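Local coordinates for type II restriction enzyme NgoMIV (Neisseria gonorrhoeae, PDB 1FIU), which cuts double-stranded DNA at the sequence 5'-GCCGGC-3' after the first G, working as a magnesium-dependent homotetramer, at residues S40-K45 and L256-A261; V30-G35 and V219-T224; G90-K95 and L179-I184; S74-S79 and K275-L280. One frame throughout, in Å; residues are numbered along the deposited sequence.

Interaction 1 (S40-K45 and L256-A261); sequences SFNIAK and LNYEDA
The hydroxyl of Tyr-258 receives the amide of Asn-42: ND2 donates to OH over 3.2 Å with an N-H...O angle of 146°, a bent bond in which the oxygen is tilted from the amide plane. The two side chains cross at about a right angle, and amide and phenol ring are turned 48° against each other. CB of Asn-42 also lies 3.5 Å from Tyr-258 OH, so the hydroxyl reaches both the root and the end of this side chain.

Along the CD1-CE1 side of the ring the contact is apolar. Ile-43 approaches the ring edge near its plane, with CG1 3.8 Å from Tyr-258 CE1. Its CG1 lies anti to the carbonyl carbon (chi1 -69°), which carries the longer branch, and CD1 with it, toward Tyr-258.

Tyr-258 projects from the corner between helices 246-256 and 259-270: Asn-257 leaves the helical conformation with positive phi in a Schellman motif, and Tyr-258 then takes the N-cap position of the next helix. One face of the phenol ring is met from within its own segment by Leu-256, whose CB stands 3.7 Å above the plane, offset toward the rim. CD1 of the same leucine touches Asn-42 CB at 4.1 Å. Ile-43 also touches Leu-249 and Leu-253 of helix 246-256, while Ser-40 OG, on the same helix as Asn-42, bonds to Asp-34 N.

Interaction 2 (V30-G35 and V219-T224); sequences VSNADG and VTAEPT. With nucleotides of chain D.
Asn-32 and Pro-223 run antiparallel alongside each other where a type I beta turn, Val-30 to Ala-33, meets the loop leaving strand 215-220 of the central sheet. The enzyme belongs to the PDDEXK nuclease clan, and in this buried junction the side chain of Ala-221 is about 11 Å from a bound magnesium ion.

The amide of Asn-32 passes the proline, with ND2 4.0 Å from Pro-223 CD, and reaches the backbone two residues before it. ND2 donates to Ala-221 O at 2.8 Å, with an N-H...O angle of 155°. The acceptor is in the amide plane, and the donor arrives nearly end-on to the carbonyl, at a C=O...N angle of 160°. Placing CG between the backbone N and the carbonyl carbon (chi1 61°) turns the amide to this oxygen. The backbone carbonyl of Asn-32 meets the same proline: its O packs 3.1 Å from Pro-223 CD and accepts from a water that also donates to Glu-222 OE2.

The other oxygen of that carboxylate, OE1, receives Thr-224 OG1 and Thr-224 N from opposite faces of its plane. Just after the turn, Asp-34 OD2 pairs with Arg-227 in a salt bridge and accepts a hydrogen bond from N4 of cytosine DC5 of chain D at 3.0 Å.

Interaction 3 (G90-K95 and L179-I184); sequences GDWNVK and LLHASI
Trp-92 brings the outer corner of its indole to one face of the His-181 imidazole, and the path of its side chain shows how. From CB, CG is set anti to the carbonyl carbon (chi1 -52°), and the bicyclic ring carries the side chain toward the other segment. On the five-membered ring, NE1 turns to a different partner, donating to Arg-88 O just before the segment. Along the six-membered ring the approach is tightest at CZ3: CE3 is still 4.2 Å from His-181 CG, whereas the next atom, CZ3, is 3.4 Å from that same CG. CZ3 lies 3.3 Å above the imidazole plane, offset toward the rim, and also touches His-181 CB at 3.7 Å. The neighbouring CH2 is again farther from His-181 CG, at 4.1 Å.

The two planes are inclined at 57° and the ring centroids are 4.5 Å apart, which makes the pair edge-to-face but tilted well short of perpendicular. The histidine meets the indole with CG anti to the backbone N (chi1 -174°). Both rings have further aromatic company, Trp-92 with Phe-81 and His-181 with His-215, each also edge-to-face. Arg-212 of the second subunit packs on His-181 as well.

No backbone bond joins these segments, because strand 141-145 runs between strands 92-96 and 179-187 and is antiparallel to both. The pair therefore spans strand 141-145, reaching from the edge strand 92-96 of the mixed sheet to strand 179-187, beside a classic beta bulge in which His-181 and Ala-182 both face Val-143.

Interaction 4 (S74-S79 and K275-L280); sequences SEFVQS and KDISDL
The Phe-76 ring meets Ile-277 and the start of the turn that follows it, on a slanting approach that is neither square onto a face nor straight at an edge. CE2 is the atom most engaged: Ile-277 CG1 lies 3.5 Å from it and Ile-277 O 3.4 Å, while CZ, at the end of the ring, comes to 4.1 Å from Ser-278 CA. The two side chains lie side by side and point opposite ways. With CG anti to the backbone N (chi1 168°), the phenylalanine extends from its helix to the isoleucine; Phe-12 of helix 4-18 also meets its ring, the planes at about 50°.

A smaller apolar contact lies beside it, where Val-77 CG2 touches Leu-280 CD2 at 3.8 Å and the side chains cross at a slant.

Polar bonds within 275-280 probably help fix the turn that Phe-76 meets. Asp-276 OD2 accepts from Ser-278 N at 2.9 Å, forming an Asx turn, and also from Ser-278 OG at 2.8 Å; the amide comes from above the carboxylate plane, and the hydroxyl is met by the anti lone pair of Asp-276 OD2. Arg-9 adds a salt bridge to this oxygen. Separately, Asp-279 OD2 accepts from Asp-276 N.

Helix 62-81 thus packs against the turn that follows strand 274-276, with helix 4-18 touching both Phe-76 and Ile-277. Val-77 also reaches Val-94 of strand 92-96, and Leu-280 touches Val-217 and Val-219 of strand 215-220.

How the interactions relate
Interactions 2, 3 and 4 all reach the mixed central sheet, and Val-219 joins them: it touches Ile-184 of interaction 3 and both Ile-277 and Leu-280 of interaction 4. Interactions 3 and 4, centres about 13 Å apart, also meet where Val-94 packs on helix 62-81, and both touch the second subunit. Interaction 1 lies farther out, about 36 Å from interaction 3 between centres, yet adjoins interaction 2 through the packing of Ala-44 on Ala-33. Along the chain, interactions 1, 2 and 4 cross one another, whereas both segments of interaction 3 fall between those of each. N-terminal elements are thereby tied repeatedly to C-terminal ones, linking a DNA-contacting loop to the sheet.

Interaction 1 (S40-K45 and L256-A261)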
loop_
_atom_site.group_PDB
_atom_site.type_symbol
_atom_site.label_atom_id
_atom_site.label_comp_id
_atom_site.label_asym_id
_atom_site.label_seq_id
_atom_site.Cartn_x
_atom_site.Cartn_y
_atom_site.Cartn_z
ATOM N N SER I 40 -2.007 29.214 18.340
ATOM C CA SER I 40 -1.002 29.349 17.277
ATOM C C SER I 40 -0.271 30.686 17.427
ATOM O O SER I 40 0.961 30.751 17.390
ATOM C CB SER I 40 -1.658 29.279 15.893
ATOM O OG SER I 40 -0.687 29.376 14.844
ATOM N N PHE I 41 -1.053 31.753 17.594
ATOM C CA PHE I 41 -0.526 33.103 17.783
ATOM C C PHE I 41 0.476 33.158 18.932
ATOM O O PHE I 41 1.589 33.656 18.766
ATOM C CB PHE I 41 -1.696 34.062 18.082
ATOM C CG PHE I 41 -1.269 35.483 18.340
ATOM C CD1 PHE I 41 -1.336 36.433 17.325
ATOM C CD2 PHE I 41 -0.801 35.866 19.599
ATOM C CE1 PHE I 41 -0.940 37.755 17.557
ATOM C CE2 PHE I 41 -0.397 37.187 19.840
ATOM C CZ PHE I 41 -0.473 38.127 18.814
ATOM N N ASN I 42 0.082 32.648 20.099
ATOM C CA ASN I 42 0.964 32.672 21.263
ATOM C C ASN I 42 2.174 31.755 21.186
ATOM O O ASN I 42 3.261 32.107 21.665
ATOM C CB ASN I 42 0.183 32.366 22.545
ATOM C CG ASN I 42 -0.806 33.454 22.876
ATOM O OD1 ASN I 42 -0.500 34.635 22.724
ATOM N ND2 ASN I 42 -1.992 33.071 23.330
ATOM N N ILE I 43 1.996 30.571 20.606
ATOM C CA ILE I 43 3.118 29.649 20.481
ATOM C C ILE I 43 4.159 30.258 19.535
ATOM O O ILE I 43 5.339 30.306 19.857
ATOM C CB ILE I 43 2.668 28.253 19.946
ATOM C CG1 ILE I 43 1.816 27.533 21.004
ATOM C CG2 ILE I 43 3.897 27.391 19.635
ATOM C CD1 ILE I 43 1.144 26.285 20.458
ATOM N N ALA I 44 3.717 30.742 18.383
ATOM C CA ALA I 44 4.636 31.333 17.413
ATOM C C ALA I 44 5.397 32.540 17.978
ATOM O O ALA I 44 6.581 32.737 17.698
ATOM C CB ALA I 44 3.891 31.735 16.191
ATOM N N LYS I 45 4.698 33.351 18.756
ATOM C CA LYS I 45 5.308 34.525 19.370
ATOM C C LYS I 45 6.379 34.101 20.369
ATOM O O LYS I 45 7.470 34.686 20.410
ATOM C CB LYS I 45 4.239 35.326 20.099
ATOM C CG LYS I 45 4.689 36.699 20.515
ATOM C CD LYS I 45 4.329 37.686 19.433
ATOM C CE LYS I 45 4.221 39.090 19.995
ATOM N NZ LYS I 45 3.648 40.001 18.979
ATOM N N LEU I 256 3.551 28.064 28.965
ATOM C CA LEU I 256 2.122 28.411 28.925
ATOM C C LEU I 256 1.181 27.336 29.469
ATOM O O LEU I 256 -0.030 27.552 29.553
ATOM C CB LEU I 256 1.698 28.757 27.494
ATOM C CG LEU I 256 2.532 29.862 26.834
ATOM C CD1 LEU I 256 1.984 30.173 25.451
ATOM C CD2 LEU I 256 2.500 31.115 27.713
ATOM N N ASN I 257 1.727 26.183 29.839
ATOM C CA ASN I 257 0.918 25.086 30.354
ATOM C C ASN I 257 -0.239 24.709 29.419
ATOM O O ASN I 257 -1.384 24.568 29.857
ATOM C CB ASN I 257 0.377 25.405 31.772
ATOM C CG ASN I 257 1.480 25.468 32.829
ATOM O OD1 ASN I 257 2.347 24.592 32.892
ATOM N ND2 ASN I 257 1.444 26.498 33.674
ATOM N N TYR I 258 0.055 24.554 28.124
ATOM C CA TYR I 258 -0.960 24.136 27.152
ATOM C C TYR I 258 -0.870 22.612 27.227
ATOM O O TYR I 258 -0.187 21.964 26.429
ATOM C CB TYR I 258 -0.608 24.597 25.734
ATOM C CG TYR I 258 -0.828 26.068 25.443
ATOM C CD1 TYR I 258 -0.462 26.599 24.206
ATOM C CD2 TYR I 258 -1.435 26.918 26.372
ATOM C CE1 TYR I 258 -0.691 27.927 23.888
ATOM C CE2 TYR I 258 -1.675 28.269 26.059
ATOM C CZ TYR I 258 -1.302 28.757 24.810
ATOM O OH TYR I 258 -1.561 30.058 24.446
ATOM N N GLU I 259 -1.557 22.051 28.214
ATOM C CA GLU I 259 -1.532 20.625 28.481
ATOM C C GLU I 259 -1.859 19.665 27.339
ATOM O O GLU I 259 -1.156 18.670 27.171
ATOM C CB GLU I 259 -2.438 20.318 29.672
ATOM C CG GLU I 259 -2.096 21.123 30.929
ATOM C CD GLU I 259 -0.686 20.875 31.433
ATOM O OE1 GLU I 259 0.012 20.000 30.868
ATOM O OE2 GLU I 259 -0.274 21.553 32.405
ATOM N N ASP I 260 -2.922 19.926 26.583
ATOM C CA ASP I 260 -3.265 19.020 25.490
ATOM C C ASP I 260 -2.172 19.066 24.411
ATOM O O ASP I 260 -1.703 18.015 23.933
ATOM C CB ASP I 260 -4.629 19.374 24.890
ATOM C CG ASP I 260 -5.802 18.954 25.798
ATOM O OD1 ASP I 260 -5.563 18.328 26.863
ATOM O OD2 ASP I 260 -6.964 19.245 25.442
ATOM N N ALA I 261 -1.762 20.274 24.031
ATOM C CA ALA I 261 -0.718 20.406 23.011
ATOM C C ALA I 261 0.564 19.736 23.507
ATOM O O ALA I 261 1.296 19.113 22.734
ATOM C CB ALA I 261 -0.470 21.873 22.683
#

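Interaction 2 (V30-G35 and V219-T224)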
loop_
_atom_site.group_PDB
_atom_site.type_symbol
_atom_site.label_atom_id
_atom_site.label_comp_id
_atom_site.label_asym_id
_atom_site.label_seq_id
_atom_site.Cartn_x
_atom_site.Cartn_y
_atom_site.Cartn_z
ATOM N N VAL I 30 3.151 36.783 14.347
ATOM C CA VAL I 30 4.412 36.230 13.848
ATOM C C VAL I 30 4.100 35.502 12.538
ATOM O O VAL I 30 3.042 34.882 12.394
ATOM C CB VAL I 30 5.055 35.332 14.915
ATOM C CG1 VAL I 30 6.309 34.638 14.367
ATOM C CG2 VAL I 30 5.439 36.218 16.100
ATOM N N SER I 31 5.017 35.602 11.579
ATOM C CA SER I 31 4.803 35.086 10.233
ATOM C C SER I 31 4.567 33.603 9.989
ATOM O O SER I 31 4.230 33.226 8.865
ATOM C CB SER I 31 5.918 35.569 9.311
ATOM O OG SER I 31 7.147 35.075 9.772
ATOM N N ASN I 32 4.757 32.756 10.997
ATOM C CA ASN I 32 4.435 31.347 10.776
ATOM C C ASN I 32 3.182 30.991 11.589
ATOM O O ASN I 32 2.784 29.827 11.672
ATOM C CB ASN I 32 5.624 30.416 11.115
ATOM C CG ASN I 32 6.054 30.509 12.545
ATOM O OD1 ASN I 32 5.900 31.554 13.187
ATOM N ND2 ASN I 32 6.612 29.419 13.071
ATOM N N ALA I 33 2.549 32.013 12.177
ATOM C CA ALA I 33 1.327 31.797 12.957
ATOM C C ALA I 33 0.061 31.923 12.113
ATOM O O ALA I 33 0.071 32.481 11.025
ATOM C CB ALA I 33 1.248 32.818 14.111
ATOM N N ASP I 34 -1.031 31.376 12.641
ATOM C CA ASP I 34 -2.341 31.478 12.021
ATOM C C ASP I 34 -3.010 32.452 13.005
ATOM O O ASP I 34 -3.392 32.050 14.096
ATOM C CB ASP I 34 -3.048 30.110 12.051
ATOM C CG ASP I 34 -4.512 30.190 11.628
ATOM O OD1 ASP I 34 -5.002 31.313 11.365
ATOM O OD2 ASP I 34 -5.175 29.137 11.576
ATOM N N GLY I 35 -3.129 33.727 12.624
ATOM C CA GLY I 35 -3.706 34.728 13.520
ATOM C C GLY I 35 -5.110 34.514 14.062
ATOM O O GLY I 35 -5.526 35.174 15.015
ATOM N N VAL I 219 10.298 18.606 6.826
ATOM C CA VAL I 219 10.814 19.630 7.760
ATOM C C VAL I 219 9.749 20.726 7.769
ATOM O O VAL I 219 9.268 21.132 6.722
ATOM C CB VAL I 219 12.155 20.238 7.270
ATOM C CG1 VAL I 219 12.583 21.401 8.223
ATOM C CG2 VAL I 219 13.237 19.146 7.244
ATOM N N THR I 220 9.383 21.214 8.951
ATOM C CA THR I 220 8.329 22.217 9.014
ATOM C C THR I 220 8.571 23.294 10.066
ATOM O O THR I 220 9.284 23.069 11.047
ATOM C CB THR I 220 6.954 21.510 9.301
ATOM O OG1 THR I 220 5.881 22.448 9.146
ATOM C CG2 THR I 220 6.926 20.924 10.722
ATOM N N ALA I 221 7.982 24.474 9.842
ATOM C CA ALA I 221 8.076 25.543 10.831
ATOM C C ALA I 221 6.683 25.768 11.429
ATOM O O ALA I 221 6.455 26.767 12.105
ATOM C CB ALA I 221 8.607 26.827 10.214
ATOM N N GLU I 222 5.758 24.836 11.191
ATOM C CA GLU I 222 4.399 24.964 11.756
ATOM C C GLU I 222 4.495 25.029 13.288
ATOM O O GLU I 222 5.095 24.155 13.928
ATOM C CB GLU I 222 3.533 23.774 11.310
ATOM C CG GLU I 222 2.198 23.652 12.081
ATOM C CD GLU I 222 1.350 24.910 11.970
ATOM O OE1 GLU I 222 0.671 25.244 12.967
ATOM O OE2 GLU I 222 1.346 25.558 10.896
ATOM N N PRO I 223 3.860 26.037 13.918
ATOM C CA PRO I 223 3.971 26.103 15.380
ATOM C C PRO I 223 3.091 25.175 16.221
ATOM O O PRO I 223 3.450 24.831 17.354
ATOM C CB PRO I 223 3.673 27.586 15.682
ATOM C CG PRO I 223 2.688 27.939 14.628
ATOM C CD PRO I 223 3.279 27.275 13.368
ATOM N N THR I 224 1.954 24.754 15.684
ATOM C CA THR I 224 1.058 23.934 16.494
ATOM C C THR I 224 1.190 22.419 16.414
ATOM O O THR I 224 1.249 21.851 15.328
ATOM C CB THR I 224 -0.433 24.289 16.222
ATOM O OG1 THR I 224 -0.808 23.929 14.884
ATOM C CG2 THR I 224 -0.661 25.784 16.429
ATOM P P DC D 5 -9.471 36.901 6.106
ATOM O OP1 DC D 5 -10.168 37.831 5.205
ATOM O OP2 DC D 5 -8.908 37.378 7.381
ATOM O "O5'" DC D 5 -10.443 35.707 6.492
ATOM C "C5'" DC D 5 -11.219 35.048 5.504
ATOM C "C4'" DC D 5 -12.000 33.922 6.138
ATOM O "O4'" DC D 5 -11.126 32.802 6.406
ATOM C "C3'" DC D 5 -12.650 34.279 7.480
ATOM O "O3'" DC D 5 -13.997 33.801 7.481
ATOM C "C2'" DC D 5 -11.853 33.487 8.498
ATOM C "C1'" DC D 5 -11.461 32.269 7.679
ATOM N N1 DC D 5 -10.314 31.496 8.160
ATOM C C2 DC D 5 -10.313 30.090 7.961
ATOM O O2 DC D 5 -11.283 29.564 7.396
ATOM N N3 DC D 5 -9.255 29.366 8.387
ATOM C C4 DC D 5 -8.214 29.980 8.976
ATOM N N4 DC D 5 -7.176 29.226 9.368
ATOM C C5 DC D 5 -8.191 31.398 9.188
ATOM C C6 DC D 5 -9.256 32.104 8.775
HETATM O O HOH W 1 0.630 28.259 10.816
#

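Interaction 3 (G90-K95 and L179-I184)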
loop_
_atom_site.group_PDB
_atom_site.type_symbol
_atom_site.label_atom_id
_atom_site.label_comp_id
_atom_site.label_asym_id
_atom_site.label_seq_id
_atom_site.Cartn_x
_atom_site.Cartn_y
_atom_site.Cartn_z
ATOM N N GLY I 90 31.072 9.637 1.139
ATOM C CA GLY I 90 30.468 9.642 -0.185
ATOM C C GLY I 90 30.630 10.983 -0.863
ATOM O O GLY I 90 31.019 11.961 -0.215
ATOM N N ASP I 91 30.337 11.033 -2.161
ATOM C CA ASP I 91 30.407 12.263 -2.940
ATOM C C ASP I 91 28.941 12.698 -2.963
ATOM O O ASP I 91 28.184 12.303 -3.838
ATOM C CB ASP I 91 30.906 11.926 -4.355
ATOM C CG ASP I 91 30.996 13.147 -5.252
ATOM O OD1 ASP I 91 30.729 14.271 -4.778
ATOM O OD2 ASP I 91 31.340 12.973 -6.440
ATOM N N TRP I 92 28.555 13.513 -1.975
ATOM C CA TRP I 92 27.153 13.924 -1.814
ATOM C C TRP I 92 26.780 15.269 -2.402
ATOM O O TRP I 92 27.591 16.187 -2.411
ATOM C CB TRP I 92 26.802 13.958 -0.317
ATOM C CG TRP I 92 27.137 12.712 0.448
ATOM C CD1 TRP I 92 28.241 12.495 1.223
ATOM C CD2 TRP I 92 26.361 11.506 0.503
ATOM N NE1 TRP I 92 28.198 11.226 1.765
ATOM C CE2 TRP I 92 27.061 10.595 1.336
ATOM C CE3 TRP I 92 25.141 11.107 -0.069
ATOM C CZ2 TRP I 92 26.587 9.306 1.610
ATOM C CZ3 TRP I 92 24.664 9.824 0.208
ATOM C CH2 TRP I 92 25.388 8.937 1.039
ATOM N N ASN I 93 25.549 15.373 -2.899
ATOM C CA ASN I 93 25.057 16.635 -3.425
ATOM C C ASN I 93 23.730 16.902 -2.747
ATOM O O ASN I 93 22.932 15.982 -2.533
ATOM C CB ASN I 93 24.850 16.549 -4.929
ATOM C CG ASN I 93 26.124 16.169 -5.660
ATOM O OD1 ASN I 93 27.146 16.862 -5.556
ATOM N ND2 ASN I 93 26.076 15.063 -6.397
ATOM N N VAL I 94 23.495 18.154 -2.393
ATOM C CA VAL I 94 22.227 18.512 -1.751
ATOM C C VAL I 94 21.644 19.642 -2.568
ATOM O O VAL I 94 22.331 20.628 -2.834
ATOM C CB VAL I 94 22.440 19.028 -0.311
ATOM C CG1 VAL I 94 21.075 19.390 0.324
ATOM C CG2 VAL I 94 23.142 17.991 0.516
ATOM N N LYS I 95 20.397 19.526 -2.991
ATOM C CA LYS I 95 19.846 20.619 -3.757
ATOM C C LYS I 95 18.351 20.803 -3.719
ATOM O O LYS I 95 17.566 19.853 -3.581
ATOM C CB LYS I 95 20.289 20.554 -5.217
ATOM C CG LYS I 95 19.570 19.512 -6.042
ATOM C CD LYS I 95 19.896 19.655 -7.521
ATOM C CE LYS I 95 19.138 18.626 -8.337
ATOM N NZ LYS I 95 19.538 18.616 -9.778
ATOM N N LEU I 179 22.690 7.935 -7.190
ATOM C CA LEU I 179 21.657 7.361 -6.320
ATOM C C LEU I 179 20.924 8.449 -5.536
ATOM O O LEU I 179 21.529 9.416 -5.084
ATOM C CB LEU I 179 22.311 6.393 -5.328
ATOM C CG LEU I 179 22.843 5.087 -5.955
ATOM C CD1 LEU I 179 24.021 4.542 -5.146
ATOM C CD2 LEU I 179 21.690 4.064 -6.012
ATOM N N LEU I 180 19.608 8.289 -5.398
ATOM C CA LEU I 180 18.813 9.245 -4.620
ATOM C C LEU I 180 18.938 8.799 -3.156
ATOM O O LEU I 180 18.526 7.694 -2.799
ATOM C CB LEU I 180 17.346 9.239 -5.084
ATOM C CG LEU I 180 16.428 10.200 -4.304
ATOM C CD1 LEU I 180 16.993 11.621 -4.388
ATOM C CD2 LEU I 180 14.998 10.136 -4.855
ATOM N N HIS I 181 19.523 9.657 -2.317
ATOM C CA HIS I 181 19.742 9.325 -0.913
ATOM C C HIS I 181 18.557 9.751 -0.054
ATOM O O HIS I 181 18.158 9.026 0.866
ATOM C CB HIS I 181 21.005 10.033 -0.399
ATOM C CG HIS I 181 21.380 9.643 0.994
ATOM N ND1 HIS I 181 21.388 10.531 2.052
ATOM C CD2 HIS I 181 21.744 8.444 1.496
ATOM C CE1 HIS I 181 21.751 9.884 3.147
ATOM N NE2 HIS I 181 21.977 8.622 2.835
ATOM N N ALA I 182 18.008 10.918 -0.351
ATOM C CA ALA I 182 16.896 11.433 0.449
ATOM C C ALA I 182 15.971 12.385 -0.270
ATOM O O ALA I 182 16.394 13.160 -1.144
ATOM C CB ALA I 182 17.443 12.161 1.699
ATOM N N SER I 183 14.700 12.325 0.137
ATOM C CA SER I 183 13.642 13.228 -0.322
ATOM C C SER I 183 13.307 14.020 0.939
ATOM O O SER I 183 12.918 13.436 1.954
ATOM C CB SER I 183 12.387 12.470 -0.741
ATOM O OG SER I 183 11.302 13.393 -0.939
ATOM N N ILE I 184 13.502 15.331 0.878
ATOM C CA ILE I 184 13.220 16.200 2.020
ATOM C C ILE I 184 12.137 17.176 1.607
ATOM O O ILE I 184 12.369 18.072 0.821
ATOM C CB ILE I 184 14.484 16.973 2.431
ATOM C CG1 ILE I 184 15.584 15.987 2.848
ATOM C CG2 ILE I 184 14.135 17.968 3.559
ATOM C CD1 ILE I 184 16.933 16.623 3.059
#

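Interaction 4 (S74-S79 and K275-L280)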
loop_
_atom_site.group_PDB
_atom_site.type_symbol
_atom_site.label_atom_id
_atom_site.label_comp_id
_atom_site.label_asym_id
_atom_site.label_seq_id
_atom_site.Cartn_x
_atom_site.Cartn_y
_atom_site.Cartn_z
ATOM N N SER I 74 17.859 23.630 2.761
ATOM C CA SER I 74 18.858 22.969 1.922
ATOM C C SER I 74 20.282 23.317 2.342
ATOM O O SER I 74 21.159 22.439 2.433
ATOM C CB SER I 74 18.663 23.376 0.469
ATOM O OG SER I 74 19.462 22.563 -0.373
ATOM N N GLU I 75 20.517 24.603 2.592
ATOM C CA GLU I 75 21.840 25.067 2.990
ATOM C C GLU I 75 22.266 24.488 4.331
ATOM O O GLU I 75 23.417 24.121 4.502
ATOM C CB GLU I 75 21.866 26.601 3.027
ATOM C CG GLU I 75 21.659 27.187 1.658
ATOM C CD GLU I 75 21.626 28.696 1.653
ATOM O OE1 GLU I 75 21.550 29.307 2.743
ATOM O OE2 GLU I 75 21.671 29.271 0.544
ATOM N N PHE I 76 21.330 24.405 5.276
ATOM C CA PHE I 76 21.624 23.844 6.580
ATOM C C PHE I 76 21.989 22.368 6.432
ATOM O O PHE I 76 22.951 21.904 7.037
ATOM C CB PHE I 76 20.409 23.965 7.513
ATOM C CG PHE I 76 20.536 23.157 8.760
ATOM C CD1 PHE I 76 21.334 23.592 9.822
ATOM C CD2 PHE I 76 19.925 21.908 8.844
ATOM C CE1 PHE I 76 21.525 22.779 10.948
ATOM C CE2 PHE I 76 20.110 21.095 9.949
ATOM C CZ PHE I 76 20.906 21.520 11.004
ATOM N N VAL I 77 21.204 21.631 5.640
ATOM C CA VAL I 77 21.473 20.208 5.466
ATOM C C VAL I 77 22.825 19.992 4.797
ATOM O O VAL I 77 23.636 19.178 5.253
ATOM C CB VAL I 77 20.347 19.511 4.658
ATOM C CG1 VAL I 77 20.790 18.082 4.240
ATOM C CG2 VAL I 77 19.085 19.408 5.528
ATOM N N GLN I 78 23.079 20.746 3.740
ATOM C CA GLN I 78 24.345 20.628 3.029
ATOM C C GLN I 78 25.538 20.867 3.955
ATOM O O GLN I 78 26.469 20.062 4.026
ATOM C CB GLN I 78 24.375 21.631 1.885
ATOM C CG GLN I 78 25.584 21.508 0.966
ATOM C CD GLN I 78 25.585 22.588 -0.108
ATOM O OE1 GLN I 78 25.544 23.782 0.200
ATOM N NE2 GLN I 78 25.625 22.177 -1.373
ATOM N N SER I 79 25.484 21.960 4.710
ATOM C CA SER I 79 26.581 22.309 5.596
ATOM C C SER I 79 26.811 21.336 6.748
ATOM O O SER I 79 27.952 20.978 7.055
ATOM C CB SER I 79 26.353 23.735 6.131
ATOM O OG SER I 79 27.538 24.231 6.725
ATOM N N LYS I 275 11.227 15.243 15.575
ATOM C CA LYS I 275 12.536 15.569 16.120
ATOM C C LYS I 275 12.871 17.026 15.797
ATOM O O LYS I 275 12.037 17.747 15.252
ATOM C CB LYS I 275 13.611 14.643 15.521
ATOM C CG LYS I 275 13.400 13.153 15.831
ATOM C CD LYS I 275 14.493 12.296 15.173
ATOM C CE LYS I 275 14.258 10.792 15.389
ATOM N NZ LYS I 275 15.512 10.020 15.006
ATOM N N ASP I 276 14.087 17.451 16.134
ATOM C CA ASP I 276 14.512 18.822 15.874
ATOM C C ASP I 276 15.272 18.873 14.543
ATOM O O ASP I 276 15.822 17.856 14.115
ATOM C CB ASP I 276 15.479 19.300 16.959
ATOM C CG ASP I 276 15.910 20.738 16.751
ATOM O OD1 ASP I 276 15.034 21.628 16.786
ATOM O OD2 ASP I 276 17.108 20.986 16.556
ATOM N N ILE I 277 15.324 20.050 13.921
ATOM C CA ILE I 277 16.063 20.212 12.653
ATOM C C ILE I 277 17.523 19.709 12.831
ATOM O O ILE I 277 18.103 19.134 11.905
ATOM C CB ILE I 277 16.056 21.723 12.194
ATOM C CG1 ILE I 277 16.834 21.921 10.889
ATOM C CG2 ILE I 277 16.656 22.612 13.273
ATOM C CD1 ILE I 277 16.226 21.252 9.724
ATOM N N SER I 278 18.103 19.883 14.027
ATOM C CA SER I 278 19.487 19.452 14.267
ATOM C C SER I 278 19.687 17.930 14.264
ATOM O O SER I 278 20.816 17.444 14.190
ATOM C CB SER I 278 20.032 20.042 15.608
ATOM O OG SER I 278 19.435 19.438 16.735
ATOM N N ASP I 279 18.603 17.179 14.358
ATOM C CA ASP I 279 18.688 15.716 14.336
ATOM C C ASP I 279 18.769 15.210 12.895
ATOM O O ASP I 279 19.223 14.077 12.635
ATOM C CB ASP I 279 17.434 15.130 14.981
ATOM C CG ASP I 279 17.388 15.381 16.464
ATOM O OD1 ASP I 279 18.353 14.968 17.120
ATOM O OD2 ASP I 279 16.406 15.986 16.957
ATOM N N LEU I 280 18.354 16.051 11.957
ATOM C CA LEU I 280 18.297 15.610 10.564
ATOM C C LEU I 280 19.614 15.193 9.914
ATOM O O LEU I 280 19.688 14.103 9.314
ATOM C CB LEU I 280 17.582 16.656 9.697
ATOM C CG LEU I 280 17.410 16.240 8.225
ATOM C CD1 LEU I 280 16.712 14.868 8.130
ATOM C CD2 LEU I 280 16.610 17.306 7.489
#